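Local coordinates for Mlr6093 protein (Mesorhizobium loti, PDB 2QJ8) that probably acts as a zinc-dependent hydrolase of the aspartoacylase family, on carbon-nitrogen bonds of linear amides or on ester bonds, at residues 141-146 with 308-313; 258-263 with 324-329. One frame throughout, in Å; residues are numbered along the deposited sequence. Where two conformers were deposited one is given.

Contact 1 of 2, residues 141-146 with 308-313; sequences HSFGPT and VFAIRS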
ATOM      1  N   HIS A 141      14.254  -4.558   3.158  1.00 31.51           N
ATOM      2  CA  HIS A 141      13.202  -4.917   4.134  1.00 33.93           C
ATOM      3  C   HIS A 141      11.868  -4.165   4.019  1.00 35.11           C
ATOM      4  O   HIS A 141      11.816  -2.970   3.691  1.00 36.03           O
ATOM      5  CB  HIS A 141      13.793  -4.745   5.529  1.00 33.28           C
ATOM      6  CG  HIS A 141      12.887  -5.153   6.645  1.00 39.11           C
ATOM      7  ND1 HIS A 141      12.209  -4.236   7.421  1.00 41.03           N
ATOM      8  CD2 HIS A 141      12.541  -6.380   7.113  1.00 40.62           C
ATOM      9  CE1 HIS A 141      11.478  -4.882   8.317  1.00 43.18           C
ATOM     10  NE2 HIS A 141      11.661  -6.183   8.152  1.00 40.60           N
ATOM     11  N   SER A 142      10.791  -4.907   4.251  1.00 34.96           N
ATOM     12  CA  SER A 142       9.472  -4.350   4.180  1.00 37.07           C
ATOM     13  C   SER A 142       9.138  -3.757   5.515  1.00 35.54           C
ATOM     14  O   SER A 142       8.996  -4.486   6.472  1.00 33.70           O
ATOM     15  CB  SER A 142       8.452  -5.430   3.869  1.00 37.74           C
ATOM     16  OG  SER A 142       7.154  -4.858   3.839  1.00 39.97           O
ATOM     17  N   PHE A 143       9.031  -2.442   5.589  1.00 35.53           N
ATOM     18  CA  PHE A 143       8.655  -1.816   6.855  1.00 38.75           C
ATOM     19  C   PHE A 143       7.179  -2.173   7.164  1.00 39.12           C
ATOM     20  O   PHE A 143       6.846  -2.520   8.306  1.00 41.51           O
ATOM     21  CB  PHE A 143       8.880  -0.311   6.785  1.00 39.99           C
ATOM     22  CG  PHE A 143       8.829   0.356   8.114  1.00 38.16           C
ATOM     23  CD1 PHE A 143       9.914   0.258   8.981  1.00 39.70           C
ATOM     24  CD2 PHE A 143       7.701   1.051   8.518  1.00 37.44           C
ATOM     25  CE1 PHE A 143       9.890   0.856  10.204  1.00 39.93           C
ATOM     26  CE2 PHE A 143       7.667   1.650   9.759  1.00 32.47           C
ATOM     27  CZ  PHE A 143       8.777   1.557  10.595  1.00 35.11           C
ATOM     28  N   GLY A 144       6.334  -2.139   6.131  1.00 38.52           N
ATOM     29  CA  GLY A 144       4.903  -2.487   6.223  1.00 38.01           C
ATOM     30  C   GLY A 144       4.219  -1.751   5.085  1.00 39.13           C
ATOM     31  O   GLY A 144       4.474  -0.553   4.942  1.00 39.94           O
ATOM     32  N   PRO A 145       3.369  -2.430   4.247  1.00 39.32           N
ATOM     33  CA  PRO A 145       2.685  -1.680   3.140  1.00 37.53           C
ATOM     34  C   PRO A 145       1.585  -0.723   3.602  1.00 35.49           C
ATOM     35  O   PRO A 145       1.061   0.048   2.815  1.00 34.93           O
ATOM     36  CB  PRO A 145       2.034  -2.759   2.270  1.00 37.47           C
ATOM     37  CG  PRO A 145       2.208  -3.984   2.937  1.00 37.29           C
ATOM     38  CD  PRO A 145       2.940  -3.838   4.260  1.00 40.48           C
ATOM     39  N   THR A 146       1.202  -0.829   4.865  1.00 36.63           N
ATOM     40  CA  THR A 146       0.268   0.091   5.483  1.00 33.43           C
ATOM     41  C   THR A 146       0.994   1.294   6.111  1.00 32.50           C
ATOM     42  O   THR A 146       0.360   2.112   6.781  1.00 30.85           O
ATOM     43  CB  THR A 146      -0.501  -0.622   6.555  1.00 34.25           C
ATOM     44  OG1 THR A 146       0.397  -1.112   7.555  1.00 35.82           O
ATOM     45  CG2 THR A 146      -1.353  -1.759   5.973  1.00 31.86           C
ATOM     46  N   VAL A 308       8.889  13.298  11.416  1.00 25.53           N
ATOM     47  CA  VAL A 308       8.098  12.103  11.099  1.00 24.08           C
ATOM     48  C   VAL A 308       8.953  11.144  10.290  1.00 25.26           C
ATOM     49  O   VAL A 308       9.314  11.437   9.162  1.00 25.40           O
ATOM     50  CB  VAL A 308       6.801  12.393  10.328  1.00 23.41           C
ATOM     51  CG1 VAL A 308       6.066  11.059  10.028  1.00 21.46           C
ATOM     52  CG2 VAL A 308       5.897  13.363  11.125  1.00 22.62           C
ATOM     53  N   PHE A 309       9.279  10.007  10.891  1.00 23.88           N
ATOM     54  CA  PHE A 309      10.068   8.994  10.229  1.00 26.08           C
ATOM     55  C   PHE A 309       9.127   8.052   9.515  1.00 24.27           C
ATOM     56  O   PHE A 309       9.370   7.720   8.381  1.00 25.04           O
ATOM     57  CB  PHE A 309      10.961   8.232  11.211  1.00 26.59           C
ATOM     58  CG  PHE A 309      11.543   6.967  10.620  1.00 29.65           C
ATOM     59  CD1 PHE A 309      12.627   7.036   9.764  1.00 24.37           C
ATOM     60  CD2 PHE A 309      10.972   5.715  10.882  1.00 29.76           C
ATOM     61  CE1 PHE A 309      13.155   5.896   9.214  1.00 25.15           C
ATOM     62  CE2 PHE A 309      11.491   4.565  10.299  1.00 29.70           C
ATOM     63  CZ  PHE A 309      12.595   4.665   9.471  1.00 27.97           C
ATOM     64  N   ALA A 310       8.060   7.616  10.200  1.00 23.68           N
ATOM     65  CA  ALA A 310       7.088   6.718   9.620  1.00 24.34           C
ATOM     66  C   ALA A 310       5.705   7.038  10.155  1.00 25.00           C
ATOM     67  O   ALA A 310       5.569   7.475  11.300  1.00 24.97           O
ATOM     68  CB  ALA A 310       7.468   5.252   9.931  1.00 22.28           C
ATOM     69  N   ILE A 311       4.688   6.824   9.325  1.00 27.07           N
ATOM     70  CA  ILE A 311       3.296   7.077   9.707  1.00 26.76           C
ATOM     71  C   ILE A 311       2.381   6.146   8.915  1.00 25.63           C
ATOM     72  O   ILE A 311       2.641   5.887   7.743  1.00 23.93           O
ATOM     73  CB  ILE A 311       2.908   8.570   9.541  1.00 28.21           C
ATOM     74  CG1 ILE A 311       1.544   8.835  10.233  1.00 30.12           C
ATOM     75  CG2 ILE A 311       2.961   9.002   8.054  1.00 27.99           C
ATOM     76  CD1 ILE A 311       1.174  10.242  10.372  1.00 25.87           C
ATOM     77  N   ARG A 312       1.357   5.596   9.588  1.00 25.75           N
ATOM     78  CA  ARG A 312       0.392   4.693   8.952  0.50 24.31           C
ATOM     79  C   ARG A 312      -0.476   5.403   7.957  1.00 24.13           C
ATOM     80  O   ARG A 312      -0.727   6.610   8.096  1.00 26.06           O
ATOM     81  CB  ARG A 312      -0.590   4.073   9.956  0.50 23.06           C
ATOM     82  CG  ARG A 312      -0.074   2.955  10.772  0.50 28.98           C
ATOM     83  CD  ARG A 312      -1.260   2.187  11.414  0.50 26.97           C
ATOM     84  NE  ARG A 312      -0.829   1.234  12.441  0.50 27.28           N
ATOM     85  CZ  ARG A 312      -0.189   0.080  12.220  0.50 27.77           C
ATOM     86  NH1 ARG A 312       0.143  -0.334  10.998  0.50 37.01           N
ATOM     87  NH2 ARG A 312       0.155  -0.672  13.263  0.50 32.15           N
ATOM     88  N   SER A 313      -0.964   4.644   6.975  1.00 23.63           N
ATOM     89  CA  SER A 313      -1.928   5.118   5.998  1.00 25.49           C
ATOM     90  C   SER A 313      -3.266   5.055   6.706  1.00 24.55           C
ATOM     91  O   SER A 313      -3.382   4.414   7.759  1.00 24.53           O
ATOM     92  CB  SER A 313      -1.980   4.175   4.802  1.00 27.42           C
ATOM     93  OG  SER A 313      -0.682   4.058   4.230  1.00 42.92           O
TER
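F143 meets F309 as an offset edge-to-face aromatic pair, the edge of F309 turned toward the face of F143 with the ring planes 80° apart and the centroids 5.9 Å from each other. The nearest carbons are CE1 of F143 and CE2 of F309, 4.0 Å apart. A second apolar touch comes from A310, whose CB lies 3.6 Å from CE2 of F143. F143 holds its CG anti to the backbone N (chi1 -166°), as F309 does, and this sends the two rings into the interval separating the strands. Replacing F143 by alanine is likely to open a gap beside A310 and leave the edge of F309 without its aromatic partner. F309 and A310 form a classic beta bulge opposite I325, and both also reach the F143 ring; the contact joins strand 136-144 and the residues after it, within the aspartoacylase-type catalytic domain, to strand 306-312. Polar contacts gather at T146. Its carbonyl O accepts a nearly straight bond from S313 N (2.9 Å) and a weak one from S313 OG, while R312 CA adds a CA-H...O contact. R312 runs beside T146, but its guanidinium is paired with E321.

Contact 2 of 2, residues 258-263 with 324-329; sequences DQLKSP and AILARP
D258 and R328 form a salt bridge at one end of this strand pair. R328 NE gives its hydrogen to D258 OD1 over 3.1 Å, arriving on the syn lone pair, and OD1 lies almost exactly in the guanidinium plane. NH2 adds a weak bond to the same oxygen. R328 thus grips OD1 alone through its hydrogen bonds; the carboxylate and guanidinium planes are nearly perpendicular, 89° apart. The arginine bends at chi3 (-136°), which swings its end back toward the aspartate. OD2 of D258 is engaged by the backbone N of T255, a second hold that limits rotation of the carboxylate. CB of D258 lies 3.1 Å from the carbonyl O of L326, a close approach.

The backbones pair as an antiparallel beta ladder: Q259 and I325 make a non-hydrogen-bonded pair, L260 and A324 a hydrogen-bonded one. L326 N binds D258 O at 2.9 Å, L260 N binds A324 O at the same length, and the return bond from A324 N to L260 O is weak. Strand 322-329 lies between strands 250-261 and 306-312 in the sheet.

On the face carrying L260 and A324, leucine meets leucine: CD1 of L260 touches CD2 of L326 at 3.6 Å, the side chains running at a slant to each other. In L260, CD1 lies anti to CA, which reaches it toward CD2 of L326, whereas chi2 of L326 is an unusual 31°. V284 lies against both L260 and A324. On the other face, the Q259 amide bonds E322 through NE2 and W182 through OE1.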
ATOM      1  N   ASP A 258       8.509   8.559  21.304  1.00 31.41           N
ATOM      2  CA  ASP A 258       8.387   8.901  19.905  1.00 32.17           C
ATOM      3  C   ASP A 258       7.536   7.909  19.114  1.00 32.53           C
ATOM      4  O   ASP A 258       7.260   8.158  17.940  1.00 31.37           O
ATOM      5  CB  ASP A 258       9.768   8.916  19.249  1.00 29.77           C
ATOM      6  CG  ASP A 258      10.697   9.944  19.811  1.00 33.59           C
ATOM      7  OD1 ASP A 258      10.288  11.105  19.921  1.00 33.67           O
ATOM      8  OD2 ASP A 258      11.879   9.606  20.054  1.00 38.97           O
ATOM      9  N   GLN A 259       7.173   6.780  19.728  1.00 32.80           N
ATOM     10  CA  GLN A 259       6.368   5.748  19.089  1.00 33.47           C
ATOM     11  C   GLN A 259       4.934   5.980  19.511  1.00 33.17           C
ATOM     12  O   GLN A 259       4.531   5.580  20.593  1.00 33.80           O
ATOM     13  CB  GLN A 259       6.843   4.356  19.515  1.00 33.32           C
ATOM     14  CG  GLN A 259       8.272   4.039  19.072  1.00 36.27           C
ATOM     15  CD  GLN A 259       8.832   2.839  19.789  1.00 38.40           C
ATOM     16  OE1 GLN A 259       9.949   2.874  20.280  1.00 43.98           O
ATOM     17  NE2 GLN A 259       8.031   1.793  19.911  1.00 44.32           N
ATOM     18  N   LEU A 260       4.164   6.644  18.655  1.00 31.38           N
ATOM     19  CA  LEU A 260       2.798   6.998  18.985  1.00 29.47           C
ATOM     20  C   LEU A 260       1.840   5.816  18.670  1.00 29.87           C
ATOM     21  O   LEU A 260       1.919   5.189  17.613  1.00 28.36           O
ATOM     22  CB  LEU A 260       2.409   8.299  18.271  1.00 29.70           C
ATOM     23  CG  LEU A 260       3.336   9.502  18.493  1.00 29.71           C
ATOM     24  CD1 LEU A 260       2.826  10.658  17.677  1.00 31.65           C
ATOM     25  CD2 LEU A 260       3.415   9.905  19.960  1.00 33.04           C
ATOM     26  N   LYS A 261       0.947   5.543  19.614  1.00 31.37           N
ATOM     27  CA  LYS A 261      -0.010   4.440  19.542  1.00 32.24           C
ATOM     28  C   LYS A 261      -1.445   4.965  19.654  1.00 30.81           C
ATOM     29  O   LYS A 261      -1.674   6.031  20.200  1.00 32.16           O
ATOM     30  CB  LYS A 261       0.262   3.442  20.681  1.00 33.38           C
ATOM     31  CG  LYS A 261       1.633   2.727  20.611  1.00 34.19           C
ATOM     32  CD  LYS A 261       1.966   2.011  21.923  1.00 34.97           C
ATOM     33  N   SER A 262      -2.397   4.231  19.089  1.00 30.41           N
ATOM     34  CA  SER A 262      -3.789   4.563  19.199  1.00 30.50           C
ATOM     35  C   SER A 262      -4.238   4.151  20.611  1.00 30.35           C
ATOM     36  O   SER A 262      -3.870   3.079  21.077  1.00 30.07           O
ATOM     37  CB  SER A 262      -4.603   3.791  18.170  1.00 32.93           C
ATOM     38  OG  SER A 262      -4.369   2.388  18.288  1.00 37.24           O
ATOM     39  N   PRO A 263      -5.048   4.982  21.283  1.00 28.66           N
ATOM     40  CA  PRO A 263      -5.505   4.625  22.621  1.00 30.42           C
ATOM     41  C   PRO A 263      -6.683   3.634  22.625  1.00 30.40           C
ATOM     42  O   PRO A 263      -7.015   3.091  23.680  1.00 33.43           O
ATOM     43  CB  PRO A 263      -5.983   5.964  23.164  1.00 30.35           C
ATOM     44  CG  PRO A 263      -6.542   6.640  21.946  1.00 28.05           C
ATOM     45  CD  PRO A 263      -5.615   6.273  20.847  1.00 28.55           C
ATOM     46  N   ALA A 324       2.479   6.014  14.409  1.00 26.39           N
ATOM     47  CA  ALA A 324       3.493   6.915  13.899  1.00 26.15           C
ATOM     48  C   ALA A 324       4.815   6.695  14.639  1.00 25.82           C
ATOM     49  O   ALA A 324       4.813   6.326  15.825  1.00 27.91           O
ATOM     50  CB  ALA A 324       3.008   8.402  14.027  1.00 22.88           C
ATOM     51  N   ILE A 325       5.924   6.861  13.913  1.00 24.06           N
ATOM     52  CA  ILE A 325       7.260   6.783  14.498  0.50 24.03           C
ATOM     53  C   ILE A 325       7.935   8.112  14.230  1.00 24.77           C
ATOM     54  O   ILE A 325       8.181   8.480  13.078  1.00 24.84           O
ATOM     55  CB  ILE A 325       8.099   5.646  13.944  0.50 25.42           C
ATOM     56  CG1 ILE A 325       7.389   4.316  14.211  0.50 25.59           C
ATOM     57  CG2 ILE A 325       9.477   5.642  14.621  0.50 22.77           C
ATOM     58  CD1 ILE A 325       8.049   3.192  13.572  0.50 31.92           C
ATOM     59  N   LEU A 326       8.191   8.836  15.310  1.00 24.45           N
ATOM     60  CA  LEU A 326       8.827  10.137  15.273  1.00 26.33           C
ATOM     61  C   LEU A 326      10.287   9.886  15.659  1.00 26.54           C
ATOM     62  O   LEU A 326      10.611   8.861  16.252  1.00 26.24           O
ATOM     63  CB  LEU A 326       8.116  11.108  16.227  1.00 25.44           C
ATOM     64  CG  LEU A 326       6.834  11.818  15.756  1.00 29.49           C
ATOM     65  CD1 LEU A 326       5.982  11.052  14.773  1.00 23.96           C
ATOM     66  CD2 LEU A 326       5.991  12.317  16.942  1.00 27.57           C
ATOM     67  N   ALA A 327      11.166  10.780  15.237  1.00 26.43           N
ATOM     68  CA  ALA A 327      12.586  10.669  15.532  1.00 27.05           C
ATOM     69  C   ALA A 327      13.166  12.045  15.783  1.00 26.60           C
ATOM     70  O   ALA A 327      12.645  13.059  15.294  1.00 27.62           O
ATOM     71  CB  ALA A 327      13.308   9.980  14.388  1.00 25.69           C
ATOM     72  N   ARG A 328      14.251  12.069  16.541  1.00 25.62           N
ATOM     73  CA  ARG A 328      14.929  13.298  16.874  1.00 28.27           C
ATOM     74  C   ARG A 328      16.373  13.209  16.506  1.00 26.18           C
ATOM     75  O   ARG A 328      16.936  12.140  16.581  1.00 24.23           O
ATOM     76  CB  ARG A 328      14.842  13.524  18.362  1.00 29.90           C
ATOM     77  CG  ARG A 328      13.438  13.594  18.862  1.00 32.20           C
ATOM     78  CD  ARG A 328      13.464  13.845  20.333  1.00 39.11           C
ATOM     79  NE  ARG A 328      12.516  12.999  21.025  1.00 43.09           N
ATOM     80  CZ  ARG A 328      12.403  12.912  22.351  1.00 52.22           C
ATOM     81  NH1 ARG A 328      13.169  13.653  23.168  1.00 51.70           N
ATOM     82  NH2 ARG A 328      11.484  12.089  22.868  1.00 52.08           N
ATOM     83  N   PRO A 329      17.002  14.351  16.170  1.00 28.30           N
ATOM     84  CA  PRO A 329      18.417  14.285  15.800  1.00 30.96           C
ATOM     85  C   PRO A 329      19.313  13.845  16.970  1.00 30.91           C
ATOM     86  O   PRO A 329      19.050  14.202  18.116  1.00 28.60           O
ATOM     87  CB  PRO A 329      18.736  15.720  15.393  1.00 31.03           C
ATOM     88  CG  PRO A 329      17.755  16.526  16.113  1.00 35.85           C
ATOM     89  CD  PRO A 329      16.511  15.736  16.167  1.00 28.60           C
TER

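Followed from the N terminus, the chain first lays down 141-146, on strand 136-144 and the residues that follow, within the catalytic domain, and later 258-263 at the end of strand 250-261. It then reaches 308-313, closing the long loop of contact 1, and 324-329, closing the shorter loop of contact 2. The segments alternate, so the two loops cross rather than nest. Their second segments lie on neighbouring antiparallel strands, where I325 N and O probably bond to A310 O and F309 N; I325 also packs against F143. One beta layer of the C-terminal part is thereby tied both to the catalytic domain and to strand 250-261.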